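Local coordinates for cytoplasmic protein (Cryptococcus neoformans var. grubii serotype A, PDB 7LPO), which probably hydrolyses steryl beta-glucosides to release the sterol from its glucose, as a sterylglucosidase of glycoside hydrolase family 5, at residues 7-12 / 420-425; 215-220 / 402-407; 408-413 / 440-445; 433-438 / 510-515. One frame throughout, in Å; residues are numbered along the deposited sequence.

Interaction 1 (7-12 / 420-425); sequences EVSPVT and HPESIH
The flat carboxylate of E422 is met at its oxygens by S9 and T12. S9 OG donates to the syn lone pair of E422 OE1 over 2.6 Å. T12 OG1 gives a bond of the same length, 2.6 Å, to E422 OE2, again on the syn side but 25° out of the carboxylate plane. S9 CB sits in front of the pair, 3.1 Å from both E422 OE1 and E422 OE2. The E422 chain bends at chi2 (-68°), which swings the carboxylate toward residues 7-12, and OE1 takes a further bond from Y20 OH. S9 OG is itself an acceptor: V11 N and T12 N both donate to it, the second over 3.0 Å and almost straight, making an ST turn and an ST motif that curl the N-terminal arm around the serine. The partner segment is a type I beta turn from H420 to S423, closed by S423 N to H420 O, with S423 CB over one face of the H420 ring. It joins helix 400-419 to strand 424-427, which pairs in parallel with strand 263-267, consistent with the beta/alpha barrel of the family. Beside the polar grip, V11 CG1 lies 3.3 Å from P421 O, and T12 CG2 rests 4.0 Å from P421 CB.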
loop_
_atom_site.group_PDB
_atom_site.type_symbol
_atom_site.label_atom_id
_atom_site.label_comp_id
_atom_site.label_asym_id
_atom_site.label_seq_id
_atom_site.Cartn_x
_atom_site.Cartn_y
_atom_site.Cartn_z
ATOM N N GLU A 7 -26.500 9.343 16.732
ATOM C CA GLU A 7 -26.417 10.741 16.342
ATOM C C GLU A 7 -25.174 11.439 16.877
ATOM O O GLU A 7 -24.926 12.593 16.508
ATOM C CB GLU A 7 -27.655 11.509 16.824
ATOM C CG GLU A 7 -28.981 10.880 16.450
ATOM C CD GLU A 7 -30.003 10.988 17.567
ATOM O OE1 GLU A 7 -30.593 12.077 17.736
ATOM O OE2 GLU A 7 -30.211 9.985 18.281
ATOM N N VAL A 8 -24.402 10.786 17.748
ATOM C CA VAL A 8 -23.198 11.381 18.315
ATOM C C VAL A 8 -22.009 10.467 18.044
ATOM O O VAL A 8 -22.139 9.241 17.955
ATOM C CB VAL A 8 -23.330 11.653 19.831
ATOM C CG1 VAL A 8 -24.471 12.616 20.108
ATOM C CG2 VAL A 8 -23.525 10.344 20.599
ATOM N N SER A 9 -20.840 11.084 17.923
ATOM C CA SER A 9 -19.621 10.344 17.646
ATOM C C SER A 9 -19.278 9.426 18.817
ATOM O O SER A 9 -19.453 9.805 19.981
ATOM C CB SER A 9 -18.467 11.313 17.386
ATOM O OG SER A 9 -17.241 10.763 17.825
ATOM N N PRO A 10 -18.802 8.209 18.547
ATOM C CA PRO A 10 -18.326 7.355 19.642
ATOM C C PRO A 10 -16.974 7.776 20.185
ATOM O O PRO A 10 -16.575 7.271 21.240
ATOM C CB PRO A 10 -18.253 5.960 18.996
ATOM C CG PRO A 10 -17.968 6.240 17.551
ATOM C CD PRO A 10 -18.595 7.592 17.220
ATOM N N VAL A 11 -16.265 8.681 19.513
ATOM C CA VAL A 11 -14.952 9.135 19.975
ATOM C C VAL A 11 -15.078 10.342 20.898
ATOM O O VAL A 11 -14.501 10.374 21.989
ATOM C CB VAL A 11 -14.045 9.458 18.765
ATOM C CG1 VAL A 11 -12.625 9.745 19.225
ATOM C CG2 VAL A 11 -14.060 8.328 17.741
ATOM N N THR A 12 -15.841 11.347 20.467
ATOM C CA THR A 12 -15.966 12.607 21.183
ATOM C C THR A 12 -17.299 12.783 21.892
ATOM O O THR A 12 -17.380 13.593 22.820
ATOM C CB THR A 12 -15.808 13.770 20.206
ATOM O OG1 THR A 12 -16.930 13.751 19.304
ATOM C CG2 THR A 12 -14.500 13.637 19.434
ATOM N N HIS A 420 -7.104 15.398 14.650
ATOM C CA HIS A 420 -8.263 14.970 13.873
ATOM C C HIS A 420 -9.137 14.169 14.828
ATOM O O HIS A 420 -9.064 12.932 14.871
ATOM C CB HIS A 420 -7.831 14.167 12.647
ATOM C CG HIS A 420 -8.944 13.875 11.694
ATOM N ND1 HIS A 420 -8.731 13.304 10.458
ATOM C CD2 HIS A 420 -10.282 14.045 11.806
ATOM C CE1 HIS A 420 -9.891 13.135 9.850
ATOM N NE2 HIS A 420 -10.846 13.589 10.642
ATOM N N PRO A 421 -9.973 14.850 15.622
ATOM C CA PRO A 421 -10.691 14.152 16.701
ATOM C C PRO A 421 -11.594 13.032 16.232
ATOM O O PRO A 421 -11.747 12.048 16.962
ATOM C CB PRO A 421 -11.507 15.270 17.367
ATOM C CG PRO A 421 -10.769 16.530 17.052
ATOM C CD PRO A 421 -10.125 16.316 15.704
ATOM N N GLU A 422 -12.221 13.157 15.063
ATOM C CA GLU A 422 -13.131 12.140 14.548
ATOM C C GLU A 422 -12.456 11.188 13.563
ATOM O O GLU A 422 -13.142 10.530 12.770
ATOM C CB GLU A 422 -14.332 12.801 13.870
ATOM C CG GLU A 422 -15.138 13.723 14.759
ATOM C CD GLU A 422 -15.881 12.977 15.844
ATOM O OE1 GLU A 422 -15.846 11.727 15.852
ATOM O OE2 GLU A 422 -16.493 13.647 16.701
ATOM N N SER A 423 -11.131 11.101 13.596
ATOM C CA SER A 423 -10.428 10.315 12.595
ATOM C C SER A 423 -10.766 8.837 12.713
ATOM O O SER A 423 -10.806 8.266 13.807
ATOM C CB SER A 423 -8.918 10.499 12.726
ATOM O OG SER A 423 -8.240 9.639 11.820
ATOM N N ILE A 424 -10.997 8.214 11.567
ATOM C CA ILE A 424 -11.028 6.762 11.488
ATOM C C ILE A 424 -9.592 6.259 11.495
ATOM O O ILE A 424 -8.749 6.743 10.733
ATOM C CB ILE A 424 -11.782 6.300 10.230
ATOM C CG1 ILE A 424 -13.257 6.713 10.316
ATOM C CG2 ILE A 424 -11.683 4.798 10.081
ATOM C CD1 ILE A 424 -14.029 6.533 9.022
ATOM N N HIS A 425 -9.303 5.309 12.379
ATOM C CA HIS A 425 -8.013 4.632 12.381
ATOM C C HIS A 425 -8.051 3.490 11.372
ATOM O O HIS A 425 -8.755 2.490 11.573
ATOM C CB HIS A 425 -7.690 4.107 13.772
ATOM C CG HIS A 425 -7.332 5.177 14.747
ATOM N ND1 HIS A 425 -6.643 6.313 14.381
ATOM C CD2 HIS A 425 -7.577 5.292 16.073
ATOM C CE1 HIS A 425 -6.469 7.077 15.445
ATOM N NE2 HIS A 425 -7.026 6.480 16.484
#

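Interaction 2 (215-220 / 402-407); sequences FFAGKT and DDFWAL
A single water donates to F216 O at 2.8 Å and to F404 O at 2.7 Å, bridging two main-chain carbonyls between the helices. The motif is helix-helix packing, helix 206-221 against helix 400-419, on a fold consistent with the TIM barrel of family 5. The axes of segments 215-220 and 402-407 approach to 9.0 Å at 124°, nearer antiparallel than parallel. Both helices are irregular here: 206-221 is kinked near 219-220, where the regular bonding to the turn before is interrupted and T220 N reaches A217 O instead, and 402-405 forms a wider pi-type turn. F404 has the largest share of the packing, followed by F216. A methyl, A217 CB, stands over one face of the F404 ring, 3.7 Å from the F404 centroid and only 15° off the normal, a CH-pi contact; D403 CB lies over the opposite face, so the ring is held between the two. F216 O also comes to 3.3 Å from F404 CD1. The F216 ring tilts against the indole of W405, planes at 52°, with F216 CE1 4.1 Å from W405 CD1. The two side chains lie alongside each other and point the same way. F215 CD2 lies over the centre of one face of the F216 ring, and F400 meets that ring edge-to-face. At the far end of F404, T220 OG1 sits near the ring plane, at the edge, 3.6 Å from F404 CE1.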
loop_
_atom_site.group_PDB
_atom_site.type_symbol
_atom_site.label_atom_id
_atom_site.label_comp_id
_atom_site.label_asym_id
_atom_site.label_seq_id
_atom_site.Cartn_x
_atom_site.Cartn_y
_atom_site.Cartn_z
ATOM N N PHE A 215 14.093 1.280 14.704
ATOM C CA PHE A 215 12.825 2.009 14.728
ATOM C C PHE A 215 11.845 1.427 15.742
ATOM O O PHE A 215 11.235 2.165 16.524
ATOM C CB PHE A 215 12.207 2.003 13.326
ATOM C CG PHE A 215 10.999 2.896 13.177
ATOM C CD1 PHE A 215 11.147 4.263 12.973
ATOM C CD2 PHE A 215 9.715 2.366 13.219
ATOM C CE1 PHE A 215 10.054 5.083 12.820
ATOM C CE2 PHE A 215 8.611 3.193 13.065
ATOM C CZ PHE A 215 8.793 4.561 12.862
ATOM N N PHE A 216 11.651 0.112 15.720
ATOM C CA PHE A 216 10.606 -0.519 16.510
ATOM C C PHE A 216 11.095 -1.062 17.837
ATOM O O PHE A 216 10.272 -1.264 18.733
ATOM C CB PHE A 216 9.965 -1.682 15.743
ATOM C CG PHE A 216 9.009 -1.258 14.688
ATOM C CD1 PHE A 216 7.882 -0.530 15.007
ATOM C CD2 PHE A 216 9.239 -1.581 13.371
ATOM C CE1 PHE A 216 7.005 -0.134 14.036
ATOM C CE2 PHE A 216 8.355 -1.190 12.390
ATOM C CZ PHE A 216 7.235 -0.472 12.723
ATOM N N ALA A 217 12.402 -1.317 17.988
ATOM C CA ALA A 217 12.864 -2.022 19.178
ATOM C C ALA A 217 14.294 -1.674 19.573
ATOM O O ALA A 217 14.947 -2.486 20.239
ATOM C CB ALA A 217 12.752 -3.548 18.948
ATOM N N GLY A 218 14.789 -0.499 19.186
ATOM C CA GLY A 218 16.136 -0.103 19.572
ATOM C C GLY A 218 16.387 -0.180 21.067
ATOM O O GLY A 218 17.487 -0.525 21.503
ATOM N N LYS A 219 15.374 0.134 21.877
ATOM C CA LYS A 219 15.577 0.126 23.327
ATOM C C LYS A 219 15.803 -1.281 23.868
ATOM O O LYS A 219 16.388 -1.436 24.946
ATOM C CB LYS A 219 14.379 0.769 24.037
ATOM C CG LYS A 219 14.305 2.277 23.878
ATOM C CD LYS A 219 13.096 2.865 24.599
ATOM C CE LYS A 219 11.842 2.775 23.742
ATOM N NZ LYS A 219 10.746 3.684 24.219
ATOM N N THR A 220 15.365 -2.303 23.143
ATOM C CA THR A 220 15.528 -3.688 23.562
ATOM C C THR A 220 16.815 -4.304 23.031
ATOM O O THR A 220 17.522 -4.994 23.773
ATOM C CB THR A 220 14.327 -4.513 23.085
ATOM O OG1 THR A 220 13.132 -3.997 23.682
ATOM C CG2 THR A 220 14.479 -6.002 23.426
ATOM N N ASP A 402 2.724 -7.783 18.352
ATOM C CA ASP A 402 2.104 -7.448 19.632
ATOM C C ASP A 402 3.015 -6.608 20.518
ATOM O O ASP A 402 2.528 -5.767 21.281
ATOM C CB ASP A 402 1.705 -8.708 20.413
ATOM C CG ASP A 402 0.903 -9.692 19.591
ATOM O OD1 ASP A 402 0.187 -9.270 18.653
ATOM O OD2 ASP A 402 0.988 -10.904 19.896
ATOM N N ASP A 403 4.323 -6.831 20.461
ATOM C CA ASP A 403 5.226 -6.212 21.421
ATOM C C ASP A 403 5.833 -4.904 20.937
ATOM O O ASP A 403 6.207 -4.072 21.772
ATOM C CB ASP A 403 6.366 -7.167 21.772
ATOM C CG ASP A 403 5.870 -8.473 22.353
ATOM O OD1 ASP A 403 4.758 -8.476 22.929
ATOM O OD2 ASP A 403 6.588 -9.492 22.221
ATOM N N PHE A 404 5.958 -4.701 19.625
ATOM C CA PHE A 404 6.683 -3.541 19.125
ATOM C C PHE A 404 5.862 -2.731 18.134
ATOM O O PHE A 404 5.795 -1.503 18.245
ATOM C CB PHE A 404 7.998 -3.991 18.491
ATOM C CG PHE A 404 8.941 -4.643 19.465
ATOM C CD1 PHE A 404 9.458 -3.925 20.523
ATOM C CD2 PHE A 404 9.310 -5.970 19.322
ATOM C CE1 PHE A 404 10.328 -4.508 21.427
ATOM C CE2 PHE A 404 10.180 -6.565 20.239
ATOM C CZ PHE A 404 10.691 -5.824 21.281
ATOM N N TRP A 405 5.222 -3.390 17.168
ATOM C CA TRP A 405 4.392 -2.641 16.234
ATOM C C TRP A 405 3.215 -1.986 16.953
ATOM O O TRP A 405 2.921 -0.803 16.746
ATOM C CB TRP A 405 3.885 -3.535 15.105
ATOM C CG TRP A 405 3.020 -2.744 14.183
ATOM C CD1 TRP A 405 3.428 -1.935 13.159
ATOM C CD2 TRP A 405 1.603 -2.631 14.236
ATOM N NE1 TRP A 405 2.347 -1.342 12.560
ATOM C CE2 TRP A 405 1.213 -1.746 13.208
ATOM C CE3 TRP A 405 0.619 -3.188 15.054
ATOM C CZ2 TRP A 405 -0.113 -1.421 12.970
ATOM C CZ3 TRP A 405 -0.704 -2.867 14.809
ATOM C CH2 TRP A 405 -1.055 -1.993 13.776
ATOM N N ALA A 406 2.525 -2.742 17.806
ATOM C CA ALA A 406 1.330 -2.212 18.452
ATOM C C ALA A 406 1.673 -1.019 19.333
ATOM O O ALA A 406 0.915 -0.044 19.395
ATOM C CB ALA A 406 0.642 -3.308 19.264
ATOM N N LEU A 407 2.823 -1.073 20.006
ATOM C CA LEU A 407 3.236 0.037 20.854
ATOM C C LEU A 407 3.469 1.297 20.028
ATOM O O LEU A 407 3.053 2.389 20.420
ATOM C CB LEU A 407 4.497 -0.346 21.624
ATOM C CG LEU A 407 5.029 0.642 22.659
ATOM C CD1 LEU A 407 3.962 1.093 23.630
ATOM C CD2 LEU A 407 6.197 -0.017 23.400
HETATM O O HOH W 1 7.869 0.053 19.032
#

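Interaction 3 (408-413 / 440-445); sequences HWLAYS and ESFLKG
L410 and F442 bring their CA atoms to 7.2 Å, the nearest backbone approach of 408-413 and 440-445. The first segment is regular helix, with Y412 N bonded to H408 O and S413 N to W409 O. The second is a short helix of about one turn, with K444 N on E440 O; K444 then leaves helical geometry with positive phi (57°), and G445 N turns back to donate to the syn lone pair of E440 OE2. L410 CD2 stands over the centre of one face of the F442 ring, 3.7 Å from the F442 centroid and 9° off the normal, a CH-pi contact, the two side chains crossing at about a right angle. At the ring edge, near its plane, S413 OG lies 3.9 Å from F442 CD2. With chi1 at 178°, the W409 indole swings to the side of its own carbonyl and slides past the root of the phenylalanine, W409 CZ3 being 3.9 Å from F442 CB, while W409 CH2 meets L443 CD2 at 3.8 Å. The short helix thus packs on the flank of helix 400-419, consistent with the helical outer layer of a family 5 beta/alpha barrel. W409 and L443 both rest on I427 of strand 424-427, while the other side of helix 400-419 packs through H408, A411 and Y412 on helix 232-254.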
loop_
_atom_site.group_PDB
_atom_site.type_symbol
_atom_site.label_atom_id
_atom_site.label_comp_id
_atom_site.label_asym_id
_atom_site.label_seq_id
_atom_site.Cartn_x
_atom_site.Cartn_y
_atom_site.Cartn_z
ATOM N N HIS A 408 4.125 1.164 18.873
ATOM C CA HIS A 408 4.250 2.308 17.974
ATOM C C HIS A 408 2.877 2.815 17.552
ATOM O O HIS A 408 2.657 4.028 17.435
ATOM C CB HIS A 408 5.077 1.936 16.737
ATOM C CG HIS A 408 4.864 2.862 15.578
ATOM N ND1 HIS A 408 5.388 4.136 15.536
ATOM C CD2 HIS A 408 4.137 2.718 14.445
ATOM C CE1 HIS A 408 5.005 4.731 14.419
ATOM N NE2 HIS A 408 4.256 3.887 13.735
ATOM N N TRP A 409 1.936 1.896 17.323
ATOM C CA TRP A 409 0.627 2.296 16.822
ATOM C C TRP A 409 -0.160 3.088 17.857
ATOM O O TRP A 409 -0.920 3.992 17.491
ATOM C CB TRP A 409 -0.181 1.078 16.385
ATOM C CG TRP A 409 -1.552 1.480 15.912
ATOM C CD1 TRP A 409 -1.903 1.863 14.649
ATOM C CD2 TRP A 409 -2.735 1.584 16.705
ATOM N NE1 TRP A 409 -3.234 2.181 14.604
ATOM C CE2 TRP A 409 -3.768 2.025 15.856
ATOM C CE3 TRP A 409 -3.024 1.350 18.052
ATOM C CZ2 TRP A 409 -5.065 2.232 16.308
ATOM C CZ3 TRP A 409 -4.314 1.563 18.500
ATOM C CH2 TRP A 409 -5.317 1.993 17.632
ATOM N N LEU A 410 0.004 2.774 19.145
ATOM C CA LEU A 410 -0.660 3.561 20.177
ATOM C C LEU A 410 -0.196 5.009 20.128
ATOM O O LEU A 410 -1.021 5.932 20.112
ATOM C CB LEU A 410 -0.404 2.968 21.558
ATOM C CG LEU A 410 -0.869 1.524 21.760
ATOM C CD1 LEU A 410 -0.302 1.010 23.104
ATOM C CD2 LEU A 410 -2.375 1.370 21.734
ATOM N N ALA A 411 1.128 5.219 20.090
ATOM C CA ALA A 411 1.692 6.566 20.008
ATOM C C ALA A 411 1.243 7.281 18.741
ATOM O O ALA A 411 0.848 8.454 18.780
ATOM C CB ALA A 411 3.221 6.505 20.063
ATOM N N TYR A 412 1.323 6.598 17.597
ATOM C CA TYR A 412 0.912 7.212 16.337
ATOM C C TYR A 412 -0.562 7.596 16.377
ATOM O O TYR A 412 -0.927 8.740 16.084
ATOM C CB TYR A 412 1.191 6.255 15.172
ATOM C CG TYR A 412 0.660 6.734 13.840
ATOM C CD1 TYR A 412 1.364 7.655 13.088
ATOM C CD2 TYR A 412 -0.558 6.271 13.335
ATOM C CE1 TYR A 412 0.892 8.106 11.873
ATOM C CE2 TYR A 412 -1.043 6.728 12.109
ATOM C CZ TYR A 412 -0.305 7.648 11.389
ATOM O OH TYR A 412 -0.748 8.112 10.168
ATOM N N SER A 413 -1.427 6.649 16.752
ATOM C CA SER A 413 -2.865 6.885 16.667
ATOM C C SER A 413 -3.307 7.995 17.619
ATOM O O SER A 413 -4.204 8.779 17.290
ATOM C CB SER A 413 -3.624 5.584 16.940
ATOM O OG SER A 413 -3.417 5.113 18.258
ATOM N N GLU A 440 -9.973 -0.867 23.018
ATOM C CA GLU A 440 -11.057 0.050 22.685
ATOM C C GLU A 440 -10.787 1.451 23.220
ATOM O O GLU A 440 -11.332 2.421 22.683
ATOM C CB GLU A 440 -12.390 -0.465 23.241
ATOM C CG GLU A 440 -13.221 -1.306 22.283
ATOM C CD GLU A 440 -13.389 -0.671 20.904
ATOM O OE1 GLU A 440 -13.138 -1.373 19.900
ATOM O OE2 GLU A 440 -13.753 0.527 20.824
ATOM N N SER A 441 -9.960 1.581 24.266
ATOM C CA SER A 441 -9.623 2.907 24.773
ATOM C C SER A 441 -8.909 3.748 23.723
ATOM O O SER A 441 -8.847 4.973 23.863
ATOM C CB SER A 441 -8.751 2.804 26.032
ATOM O OG SER A 441 -7.722 1.839 25.889
ATOM N N PHE A 442 -8.359 3.119 22.682
ATOM C CA PHE A 442 -7.751 3.830 21.562
ATOM C C PHE A 442 -8.571 3.733 20.283
ATOM O O PHE A 442 -8.599 4.686 19.504
ATOM C CB PHE A 442 -6.340 3.291 21.288
ATOM C CG PHE A 442 -5.327 3.691 22.318
ATOM C CD1 PHE A 442 -5.388 3.179 23.600
ATOM C CD2 PHE A 442 -4.306 4.574 22.000
ATOM C CE1 PHE A 442 -4.455 3.549 24.552
ATOM C CE2 PHE A 442 -3.374 4.949 22.943
ATOM C CZ PHE A 442 -3.446 4.441 24.221
ATOM N N LEU A 443 -9.227 2.601 20.040
ATOM C CA LEU A 443 -10.081 2.484 18.862
ATOM C C LEU A 443 -11.314 3.371 18.990
ATOM O O LEU A 443 -11.649 4.122 18.065
ATOM C CB LEU A 443 -10.491 1.031 18.666
ATOM C CG LEU A 443 -9.386 0.039 18.313
ATOM C CD1 LEU A 443 -9.964 -1.358 18.197
ATOM C CD2 LEU A 443 -8.706 0.453 17.032
ATOM N N LYS A 444 -12.011 3.274 20.128
ATOM C CA LYS A 444 -13.148 4.130 20.455
ATOM C C LYS A 444 -14.233 4.057 19.385
ATOM O O LYS A 444 -14.838 5.067 19.027
ATOM C CB LYS A 444 -12.698 5.575 20.667
ATOM C CG LYS A 444 -11.845 5.804 21.910
ATOM C CD LYS A 444 -11.637 7.310 22.175
ATOM C CE LYS A 444 -10.807 7.552 23.433
ATOM N NZ LYS A 444 -10.409 8.982 23.599
ATOM N N GLY A 445 -14.472 2.855 18.866
ATOM C CA GLY A 445 -15.558 2.637 17.931
ATOM C C GLY A 445 -15.425 3.354 16.612
ATOM O O GLY A 445 -16.432 3.617 15.949
HETATM O O HOH W 2 -6.395 6.548 19.344
#

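Interaction 4 (433-438 / 510-515)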
loop_
_atom_site.group_PDB
_atom_site.type_symbol
_atom_site.label_atom_id
_atom_site.label_comp_id
_atom_site.label_asym_id
_atom_site.label_seq_id
_atom_site.Cartn_x
_atom_site.Cartn_y
_atom_site.Cartn_z
ATOM N N ARG A 433 0.684 -10.556 8.255
ATOM C CA ARG A 433 0.439 -10.858 9.656
ATOM C C ARG A 433 -0.992 -10.472 10.013
ATOM O O ARG A 433 -1.581 -9.566 9.416
ATOM C CB ARG A 433 1.427 -10.109 10.576
ATOM C CG ARG A 433 2.912 -10.215 10.188
ATOM C CD ARG A 433 3.481 -11.603 10.470
ATOM N NE ARG A 433 4.916 -11.560 10.752
ATOM C CZ ARG A 433 5.798 -12.474 10.345
ATOM N NH1 ARG A 433 5.404 -13.531 9.627
ATOM N NH2 ARG A 433 7.082 -12.336 10.659
ATOM N N GLN A 434 -1.549 -11.161 10.989
ATOM C CA GLN A 434 -2.817 -10.714 11.538
ATOM C C GLN A 434 -2.585 -9.499 12.428
ATOM O O GLN A 434 -1.526 -9.374 13.052
ATOM C CB GLN A 434 -3.470 -11.814 12.361
ATOM C CG GLN A 434 -3.965 -13.007 11.569
ATOM C CD GLN A 434 -4.682 -14.009 12.467
ATOM O OE1 GLN A 434 -4.197 -14.351 13.550
ATOM N NE2 GLN A 434 -5.845 -14.467 12.029
ATOM N N PRO A 435 -3.552 -8.593 12.516
ATOM C CA PRO A 435 -3.412 -7.473 13.446
ATOM C C PRO A 435 -3.402 -7.982 14.874
ATOM O O PRO A 435 -3.882 -9.095 15.145
ATOM C CB PRO A 435 -4.650 -6.607 13.161
ATOM C CG PRO A 435 -5.656 -7.562 12.643
ATOM C CD PRO A 435 -4.874 -8.605 11.860
ATOM N N PRO A 436 -2.849 -7.215 15.810
ATOM C CA PRO A 436 -2.981 -7.565 17.224
ATOM C C PRO A 436 -4.354 -7.150 17.729
ATOM O O PRO A 436 -5.098 -6.426 17.068
ATOM C CB PRO A 436 -1.876 -6.748 17.894
ATOM C CG PRO A 436 -1.833 -5.480 17.056
ATOM C CD PRO A 436 -2.290 -5.859 15.643
ATOM N N LYS A 437 -4.689 -7.626 18.921
ATOM C CA LYS A 437 -5.826 -7.058 19.627
ATOM C C LYS A 437 -5.436 -5.669 20.113
ATOM O O LYS A 437 -4.417 -5.501 20.787
ATOM C CB LYS A 437 -6.247 -7.957 20.783
ATOM C CG LYS A 437 -6.997 -9.199 20.295
ATOM C CD LYS A 437 -6.022 -10.308 19.911
ATOM C CE LYS A 437 -5.438 -10.871 21.172
ATOM N NZ LYS A 437 -4.128 -11.575 21.082
ATOM N N LEU A 438 -6.213 -4.680 19.735
ATOM C CA LEU A 438 -5.951 -3.300 20.090
ATOM C C LEU A 438 -7.041 -2.795 21.027
ATOM O O LEU A 438 -8.210 -3.160 20.867
ATOM C CB LEU A 438 -5.891 -2.412 18.842
ATOM C CG LEU A 438 -4.711 -2.678 17.901
ATOM C CD1 LEU A 438 -4.886 -1.879 16.609
ATOM C CD2 LEU A 438 -3.378 -2.357 18.547
ATOM N N ASP A 510 -12.574 -11.414 13.927
ATOM C CA ASP A 510 -11.970 -12.283 14.931
ATOM C C ASP A 510 -11.187 -11.490 15.971
ATOM O O ASP A 510 -11.154 -11.862 17.150
ATOM C CB ASP A 510 -11.024 -13.283 14.268
ATOM C CG ASP A 510 -11.746 -14.396 13.563
ATOM O OD1 ASP A 510 -12.981 -14.505 13.725
ATOM O OD2 ASP A 510 -11.064 -15.157 12.839
ATOM N N ILE A 511 -10.513 -10.416 15.549
ATOM C CA ILE A 511 -9.451 -9.793 16.332
ATOM C C ILE A 511 -9.810 -8.372 16.749
ATOM O O ILE A 511 -9.729 -8.022 17.930
ATOM C CB ILE A 511 -8.113 -9.810 15.569
ATOM C CG1 ILE A 511 -7.675 -11.254 15.319
ATOM C CG2 ILE A 511 -7.056 -9.040 16.352
ATOM C CD1 ILE A 511 -6.516 -11.371 14.351
ATOM N N LEU A 512 -10.164 -7.525 15.788
ATOM C CA LEU A 512 -10.399 -6.121 16.103
ATOM C C LEU A 512 -11.820 -5.871 16.592
ATOM O O LEU A 512 -12.026 -5.049 17.489
ATOM C CB LEU A 512 -10.105 -5.253 14.881
ATOM C CG LEU A 512 -8.624 -5.144 14.509
ATOM C CD1 LEU A 512 -8.419 -4.354 13.210
ATOM C CD2 LEU A 512 -7.833 -4.496 15.647
ATOM N N GLY A 513 -12.803 -6.575 16.042
ATOM C CA GLY A 513 -14.182 -6.406 16.431
ATOM C C GLY A 513 -15.064 -6.209 15.216
ATOM O O GLY A 513 -14.701 -6.566 14.089
ATOM N N ASN A 514 -16.245 -5.635 15.451
ATOM C CA ASN A 514 -17.210 -5.411 14.378
ATOM C C ASN A 514 -16.905 -4.067 13.730
ATOM O O ASN A 514 -17.474 -3.022 14.053
ATOM C CB ASN A 514 -18.628 -5.503 14.913
ATOM C CG ASN A 514 -19.109 -6.935 14.994
ATOM O OD1 ASN A 514 -19.717 -7.456 14.054
ATOM N ND2 ASN A 514 -18.822 -7.588 16.114
ATOM N N TYR A 515 -15.965 -4.111 12.802
ATOM C CA TYR A 515 -15.449 -2.951 12.099
ATOM C C TYR A 515 -15.402 -3.269 10.618
ATOM O O TYR A 515 -15.373 -4.440 10.225
ATOM C CB TYR A 515 -14.041 -2.590 12.584
ATOM C CG TYR A 515 -13.995 -1.964 13.948
ATOM C CD1 TYR A 515 -14.464 -0.673 14.151
ATOM C CD2 TYR A 515 -13.466 -2.651 15.032
ATOM C CE1 TYR A 515 -14.410 -0.083 15.394
ATOM C CE2 TYR A 515 -13.419 -2.073 16.289
ATOM C CZ TYR A 515 -13.892 -0.787 16.457
ATOM O OH TYR A 515 -13.845 -0.194 17.691
HETATM O O HOH W 3 -9.170 -5.612 19.453
#
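The I511 side chain, near the end of helix 490-512, projects onto loop 433-438, crossing Q434 and K437 at about right angles. Its CB branches at once: CG2, anti to the backbone N, settles against two consecutive carbonyls, 3.3 Å from P436 O and 3.4 Å from P435 O. K437 CD comes over the same methyl at 3.9 Å from I511 CG2, before the lysine, bent at chi2 and chi3, turns off toward its amine. The other branch runs through CG1 with an extended chi2 (169°), taking CD1 to 3.6 Å from P435 O and 3.7 Å from Q434 CB. The I511 CD1 methyl sits over the flat face of the Q434 amide, 3.7 Å from Q434 CD, and the amide NE2 is bound to D507 of the same helix. L512 adds a second apolar contact: L512 CD2 lies 3.6 Å from P436 O and beside L438 CD1, and its side chain also packs on I427 and S449. A water donates to both L438 O and I511 O, stitching the main chains together. A wider pi-type turn occurs at 510-512, and G513 has left helical geometry with positive phi (130°), a backbone that suits glycine. Only the P436 ring points away, packing on V401, D402 and W405. The loop thus runs between helix 400-419 and helix 490-512, a loop packed on an outer helix, consistent with the beta/alpha barrel of family 5.

Overall arrangement
Three of the contacts share helix 400-419 or the turn after it: interaction 2 uses its start, interaction 3 its middle, and interaction 1 the turn into strand 424-427. The loop after that strand supplies interaction 4, then helix 440-443 of interaction 3. Along the chain, interaction 3 alternates with interactions 1 and 4. Its centre lies about 12 Å from both and about 15 Å from that of interaction 2; the centres of 1 and 2 are about 27 Å apart. E440 OE1 probably bonds to Y515 OH, linking 3 to 4; P10 and V11 pack on K444 and G445, linking 1 to 3. Interactions 1 and 4 fasten the N-terminal arm and a loop, while 2 and 3 pack helices on helix 400-419.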